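Sarcosine oxidase (Pyrococcus horikoshii, PDB 1Y56) probably oxidises L-proline as the FAD-carrying beta subunit of a dye-linked L-proline dehydrogenase complex that also binds FMN. Local coordinates at residues Ile218-Thr230 / Glu267-Phe280. Sequence-based numbering, arbitrary orientation.
Sequences IPIEPYKHQAVIT and EIGPTYDLTPTYEF. With FMN (flavin mononucleotide), chain E.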
loop_
_atom_site.group_PDB
_atom_site.type_symbol
_atom_site.label_atom_id
_atom_site.label_comp_id
_atom_site.label_asym_id
_atom_site.label_seq_id
_atom_site.Cartn_x
_atom_site.Cartn_y
_atom_site.Cartn_z
ATOM N N ILE B 218 -15.071 16.284 46.135
ATOM C CA ILE B 218 -14.529 17.620 45.876
ATOM C C ILE B 218 -14.758 17.946 44.409
ATOM O O ILE B 218 -13.847 17.792 43.583
ATOM C CB ILE B 218 -13.033 17.729 46.206
ATOM C CG1 ILE B 218 -12.756 17.232 47.626
ATOM C CG2 ILE B 218 -12.577 19.164 46.052
ATOM C CD1 ILE B 218 -11.303 16.898 47.901
ATOM N N PRO B 219 -15.980 18.405 44.078
ATOM C CA PRO B 219 -16.384 18.520 42.689
ATOM C C PRO B 219 -15.677 19.680 42.002
ATOM O O PRO B 219 -15.920 20.839 42.322
ATOM C CB PRO B 219 -17.892 18.755 42.784
ATOM C CG PRO B 219 -18.105 19.377 44.110
ATOM C CD PRO B 219 -17.025 18.877 45.007
ATOM N N ILE B 220 -14.776 19.361 41.089
ATOM C CA ILE B 220 -14.082 20.383 40.320
ATOM C C ILE B 220 -14.145 19.981 38.856
ATOM O O ILE B 220 -13.549 18.981 38.469
ATOM C CB ILE B 220 -12.607 20.537 40.769
ATOM C CG1 ILE B 220 -12.522 20.885 42.253
ATOM C CG2 ILE B 220 -11.900 21.605 39.942
ATOM C CD1 ILE B 220 -11.105 20.853 42.812
ATOM N N GLU B 221 -14.870 20.747 38.049
ATOM C CA GLU B 221 -15.051 20.398 36.646
ATOM C C GLU B 221 -14.362 21.384 35.711
ATOM O O GLU B 221 -14.471 22.597 35.916
ATOM C CB GLU B 221 -16.542 20.350 36.277
ATOM C CG GLU B 221 -17.424 19.329 37.000
ATOM C CD GLU B 221 -16.854 17.919 37.000
ATOM O OE1 GLU B 221 -17.125 17.195 37.986
ATOM O OE2 GLU B 221 -16.131 17.539 36.043
ATOM N N PRO B 222 -13.680 20.881 34.654
ATOM C CA PRO B 222 -13.117 21.799 33.660
ATOM C C PRO B 222 -14.201 22.337 32.731
ATOM O O PRO B 222 -14.985 21.560 32.171
ATOM C CB PRO B 222 -12.134 20.919 32.887
ATOM C CG PRO B 222 -12.692 19.558 32.988
ATOM C CD PRO B 222 -13.397 19.470 34.321
ATOM N N TYR B 223 -14.257 23.658 32.593
ATOM C CA TYR B 223 -15.175 24.305 31.657
ATOM C C TYR B 223 -14.432 25.126 30.649
ATOM O O TYR B 223 -13.411 25.739 30.954
ATOM C CB TYR B 223 -16.150 25.226 32.376
ATOM C CG TYR B 223 -17.266 24.496 33.059
ATOM C CD1 TYR B 223 -18.523 24.383 32.457
ATOM C CD2 TYR B 223 -17.066 23.907 34.312
ATOM C CE1 TYR B 223 -19.557 23.707 33.092
ATOM C CE2 TYR B 223 -18.085 23.232 34.952
ATOM C CZ TYR B 223 -19.325 23.133 34.340
ATOM O OH TYR B 223 -20.326 22.455 34.989
ATOM N N LYS B 224 -14.972 25.158 29.445
ATOM C CA LYS B 224 -14.354 25.901 28.386
ATOM C C LYS B 224 -14.777 27.350 28.450
ATOM O O LYS B 224 -15.936 27.664 28.227
ATOM C CB LYS B 224 -14.724 25.304 27.037
ATOM C CG LYS B 224 -13.833 25.801 25.916
ATOM C CD LYS B 224 -13.901 24.899 24.698
ATOM C CE LYS B 224 -15.042 25.270 23.761
ATOM N NZ LYS B 224 -14.888 24.499 22.500
ATOM N N HIS B 225 -13.827 28.221 28.789
ATOM C CA HIS B 225 -13.974 29.675 28.595
ATOM C C HIS B 225 -13.083 30.151 27.448
ATOM O O HIS B 225 -12.155 29.438 27.049
ATOM C CB HIS B 225 -13.744 30.449 29.896
ATOM C CG HIS B 225 -14.936 30.424 30.810
ATOM N ND1 HIS B 225 -15.283 29.310 31.552
ATOM C CD2 HIS B 225 -15.888 31.356 31.065
ATOM C CE1 HIS B 225 -16.384 29.567 32.240
ATOM N NE2 HIS B 225 -16.769 30.801 31.965
ATOM N N GLN B 226 -13.394 31.313 26.887
ATOM C CA GLN B 226 -12.691 31.783 25.694
ATOM C C GLN B 226 -12.231 33.239 25.772
ATOM O O GLN B 226 -12.725 34.026 26.588
ATOM C CB GLN B 226 -13.542 31.560 24.440
ATOM C CG GLN B 226 -13.761 30.087 24.076
ATOM C CD GLN B 226 -14.530 29.915 22.778
ATOM O OE1 GLN B 226 -14.008 30.187 21.697
ATOM N NE2 GLN B 226 -15.779 29.469 22.877
ATOM N N ALA B 227 -11.267 33.593 24.929
ATOM C CA ALA B 227 -10.790 34.967 24.866
ATOM C C ALA B 227 -10.515 35.405 23.437
ATOM O O ALA B 227 -10.358 34.579 22.535
ATOM C CB ALA B 227 -9.554 35.169 25.761
ATOM N N VAL B 228 -10.480 36.719 23.244
ATOM C CA VAL B 228 -10.135 37.326 21.966
ATOM C C VAL B 228 -8.958 38.287 22.162
ATOM O O VAL B 228 -8.720 38.780 23.263
ATOM C CB VAL B 228 -11.361 38.039 21.353
ATOM C CG1 VAL B 228 -11.791 39.212 22.214
ATOM C CG2 VAL B 228 -11.097 38.468 19.924
ATOM N N ILE B 229 -8.199 38.520 21.101
ATOM C CA ILE B 229 -7.189 39.571 21.106
ATOM C C ILE B 229 -7.357 40.399 19.834
ATOM O O ILE B 229 -7.554 39.850 18.745
ATOM C CB ILE B 229 -5.735 39.002 21.234
ATOM C CG1 ILE B 229 -4.715 40.124 21.380
ATOM C CG2 ILE B 229 -5.359 38.098 20.033
ATOM C CD1 ILE B 229 -4.852 40.871 22.644
ATOM N N THR B 230 -7.306 41.719 19.968
ATOM C CA THR B 230 -7.372 42.576 18.794
ATOM C C THR B 230 -5.969 42.983 18.361
ATOM O O THR B 230 -4.977 42.596 18.982
ATOM C CB THR B 230 -8.217 43.830 19.040
ATOM O OG1 THR B 230 -7.393 44.862 19.591
ATOM C CG2 THR B 230 -9.351 43.543 19.995
ATOM N N GLU B 267 -19.940 30.053 28.639
ATOM C CA GLU B 267 -19.297 28.880 29.224
ATOM C C GLU B 267 -19.761 27.648 28.473
ATOM O O GLU B 267 -20.933 27.546 28.135
ATOM C CB GLU B 267 -19.722 28.782 30.686
ATOM C CG GLU B 267 -19.105 27.670 31.496
ATOM C CD GLU B 267 -19.397 27.821 32.999
ATOM O OE1 GLU B 267 -20.498 27.421 33.455
ATOM O OE2 GLU B 267 -18.519 28.340 33.732
ATOM N N ILE B 268 -18.859 26.712 28.201
ATOM C CA ILE B 268 -19.259 25.479 27.507
ATOM C C ILE B 268 -19.056 24.231 28.388
ATOM O O ILE B 268 -17.928 23.977 28.837
ATOM C CB ILE B 268 -18.609 25.357 26.096
ATOM C CG1 ILE B 268 -19.276 26.358 25.129
ATOM C CG2 ILE B 268 -18.699 23.920 25.573
ATOM C CD1 ILE B 268 -18.764 26.322 23.699
ATOM N N GLY B 269 -20.162 23.482 28.598
ATOM C CA GLY B 269 -20.364 22.451 29.671
ATOM C C GLY B 269 -19.160 21.594 29.994
ATOM O O GLY B 269 -18.212 21.578 29.218
ATOM N N PRO B 270 -19.183 20.849 31.113
ATOM C CA PRO B 270 -17.915 20.234 31.571
ATOM C C PRO B 270 -17.148 19.502 30.448
ATOM O O PRO B 270 -17.611 18.469 29.971
ATOM C CB PRO B 270 -18.367 19.254 32.661
ATOM C CG PRO B 270 -19.643 19.786 33.132
ATOM C CD PRO B 270 -20.315 20.490 31.976
ATOM N N THR B 271 -16.006 20.046 30.022
ATOM C CA THR B 271 -15.212 19.474 28.916
ATOM C C THR B 271 -13.714 19.719 29.108
ATOM O O THR B 271 -13.327 20.645 29.817
ATOM C CB THR B 271 -15.623 20.071 27.550
ATOM O OG1 THR B 271 -14.811 19.517 26.507
ATOM C CG2 THR B 271 -15.436 21.586 27.543
ATOM N N TYR B 272 -12.874 18.896 28.482
ATOM C CA TYR B 272 -11.433 19.188 28.420
ATOM C C TYR B 272 -11.045 19.761 27.062
ATOM O O TYR B 272 -9.892 20.122 26.844
ATOM C CB TYR B 272 -10.569 17.960 28.738
ATOM C CG TYR B 272 -10.365 17.682 30.213
ATOM C CD1 TYR B 272 -11.029 16.621 30.842
ATOM C CD2 TYR B 272 -9.508 18.472 30.982
ATOM C CE1 TYR B 272 -10.856 16.355 32.199
ATOM C CE2 TYR B 272 -9.317 18.213 32.346
ATOM C CZ TYR B 272 -9.998 17.153 32.950
ATOM O OH TYR B 272 -9.817 16.890 34.297
ATOM N N ASP B 273 -12.020 19.837 26.160
ATOM C CA ASP B 273 -11.845 20.393 24.814
ATOM C C ASP B 273 -11.396 21.858 24.871
ATOM O O ASP B 273 -11.984 22.660 25.604
ATOM C CB ASP B 273 -13.182 20.266 24.055
ATOM C CG ASP B 273 -13.223 21.058 22.749
ATOM O OD1 ASP B 273 -12.280 20.936 21.941
ATOM O OD2 ASP B 273 -14.215 21.789 22.521
ATOM N N LEU B 274 -10.345 22.205 24.133
ATOM C CA LEU B 274 -10.071 23.618 23.865
ATOM C C LEU B 274 -10.722 23.974 22.519
ATOM O O LEU B 274 -11.877 23.586 22.282
ATOM C CB LEU B 274 -8.580 23.951 23.951
ATOM C CG LEU B 274 -7.973 24.056 25.374
ATOM C CD1 LEU B 274 -9.025 24.360 26.448
ATOM C CD2 LEU B 274 -7.129 22.848 25.797
ATOM N N THR B 275 -10.026 24.681 21.636
ATOM C CA THR B 275 -10.616 25.021 20.306
ATOM C C THR B 275 -11.802 26.017 20.361
ATOM O O THR B 275 -12.900 25.702 20.842
ATOM C CB THR B 275 -10.991 23.767 19.387
ATOM O OG1 THR B 275 -12.227 23.196 19.811
ATOM C CG2 THR B 275 -9.889 22.677 19.385
ATOM N N PRO B 276 -11.560 27.241 19.883
ATOM C CA PRO B 276 -12.552 28.298 19.928
ATOM C C PRO B 276 -13.773 28.043 19.046
ATOM O O PRO B 276 -13.737 27.193 18.166
ATOM C CB PRO B 276 -11.774 29.521 19.447
ATOM C CG PRO B 276 -10.607 28.995 18.733
ATOM C CD PRO B 276 -10.277 27.699 19.327
ATOM N N THR B 277 -14.844 28.791 19.285
ATOM C CA THR B 277 -16.087 28.595 18.559
ATOM C C THR B 277 -16.540 29.879 17.860
ATOM O O THR B 277 -16.341 30.972 18.376
ATOM C CB THR B 277 -17.201 28.052 19.504
ATOM O OG1 THR B 277 -17.796 29.125 20.247
ATOM C CG2 THR B 277 -16.624 27.028 20.475
ATOM N N TYR B 278 -17.168 29.736 16.694
ATOM C CA TYR B 278 -17.788 30.862 15.954
ATOM C C TYR B 278 -18.795 31.683 16.759
ATOM O O TYR B 278 -18.886 32.902 16.575
ATOM C CB TYR B 278 -18.462 30.362 14.672
ATOM C CG TYR B 278 -19.272 31.405 13.931
ATOM C CD1 TYR B 278 -18.647 32.427 13.220
ATOM C CD2 TYR B 278 -20.674 31.365 13.935
ATOM C CE1 TYR B 278 -19.393 33.386 12.540
ATOM C CE2 TYR B 278 -21.429 32.312 13.251
ATOM C CZ TYR B 278 -20.780 33.318 12.554
ATOM O OH TYR B 278 -21.515 34.264 11.876
ATOM N N GLU B 279 -19.422 31.042 17.784
ATOM C CA GLU B 279 -20.579 31.618 18.445
ATOM C C GLU B 279 -19.976 32.656 19.431
ATOM O O GLU B 279 -20.481 33.787 19.556
ATOM C CB GLU B 279 -21.344 30.563 19.276
ATOM C CG GLU B 279 -21.194 29.111 18.723
ATOM C CD GLU B 279 -22.007 28.948 17.440
ATOM O OE1 GLU B 279 -21.452 29.187 16.332
ATOM O OE2 GLU B 279 -23.229 28.622 17.529
ATOM N N PHE B 280 -18.887 32.241 20.104
ATOM C CA PHE B 280 -18.097 33.145 20.929
ATOM C C PHE B 280 -17.591 34.332 20.136
ATOM O O PHE B 280 -17.622 35.449 20.641
ATOM C CB PHE B 280 -16.910 32.443 21.588
ATOM C CG PHE B 280 -15.916 33.392 22.184
ATOM C CD1 PHE B 280 -16.200 34.059 23.370
ATOM C CD2 PHE B 280 -14.708 33.647 21.543
ATOM C CE1 PHE B 280 -15.290 34.958 23.920
ATOM C CE2 PHE B 280 -13.792 34.549 22.084
ATOM C CZ PHE B 280 -14.087 35.206 23.276
HETATM N N1 FMN E . -2.345 35.563 20.182
HETATM C C2 FMN E . -2.018 36.365 19.141
HETATM O O2 FMN E . -2.129 35.938 17.969
HETATM N N3 FMN E . -1.576 37.621 19.347
HETATM C C4 FMN E . -1.447 38.100 20.600
HETATM O O4 FMN E . -1.033 39.266 20.779
HETATM C C4A FMN E . -1.778 37.291 21.694
HETATM N N5 FMN E . -1.657 37.746 22.971
HETATM C C5A FMN E . -1.972 36.977 24.048
HETATM C C6 FMN E . -1.827 37.501 25.338
HETATM C C7 FMN E . -2.140 36.733 26.462
HETATM C C7M FMN E . -1.958 37.356 27.830
HETATM C C8 FMN E . -2.605 35.421 26.281
HETATM C C8M FMN E . -2.961 34.550 27.428
HETATM C C9 FMN E . -2.747 34.896 24.993
HETATM C C9A FMN E . -2.436 35.667 23.868
HETATM N N10 FMN E . -2.563 35.167 22.544
HETATM C C10 FMN E . -2.235 35.995 21.451
HETATM C "C1'" FMN E . -3.062 33.827 22.279
HETATM C "C2'" FMN E . -1.963 32.797 22.305
HETATM O "O2'" FMN E . -1.743 32.374 20.947
HETATM C "C3'" FMN E . -2.439 31.704 23.278
HETATM O "O3'" FMN E . -1.355 31.151 24.047
HETATM C "C4'" FMN E . -3.152 30.612 22.549
HETATM O "O4'" FMN E . -3.640 30.849 21.450
HETATM C "C5'" FMN E . -3.252 29.235 23.172
HETATM O "O5'" FMN E . -2.732 28.286 22.245
HETATM P P FMN E . -3.687 27.583 21.154
HETATM O O1P FMN E . -4.452 26.578 21.975
HETATM O O2P FMN E . -2.717 27.009 20.154
HETATM O O3P FMN E . -4.565 28.655 20.573
#
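Glu267 lays its aliphatic chain against the Tyr223 ring, CG reaching Tyr223 CD1 at 3.5 Å, with the carboxylate plane 36° from the ring. Next, Ile268 makes a single antiparallel bridge with Lys224: its N binds Lys224 O, and its O receives Lys224 N over an almost straight N-H...O line (168°). Pro270 then places its CA over the centre of one face of the Tyr223 ring, its CG and CD lying by the hydroxyl end, and Thr271 N donates to Pro222 O at 2.8 Å. The Tyr272 ring receives Pro222 CG over its centre, a CH-pi contact, while its hydroxyl bonds to Ala203 O. The chain thus loops across strand 221-230, whose backbone pairs with strand 299-310 in the mixed sheet of this FAD-dependent oxidoreductase; farther along the strand, Ile229 lines the FMN pocket. Within the loop, Lys224 turns its chain at chi3 (87°) and brings NZ to Asp273 OD2 in a 2.8 Å salt bridge, to Leu274 O from above the carbonyl plane, and to Thr275 O at 2.9 Å. A methionine in its place would probably leave Asp273 without this countercharge and both carbonyls without this donor. Beyond Pro276, the extended Gln226 side chain accepts Thr277 N at OE1 (2.9 Å), and NE2 gives a weak bond to Thr277 OG1, the helix N-cap that also accepts weakly from Phe280 N. Gln226 CB stands 3.5 Å from the centroid of the Phe280 ring, over its face.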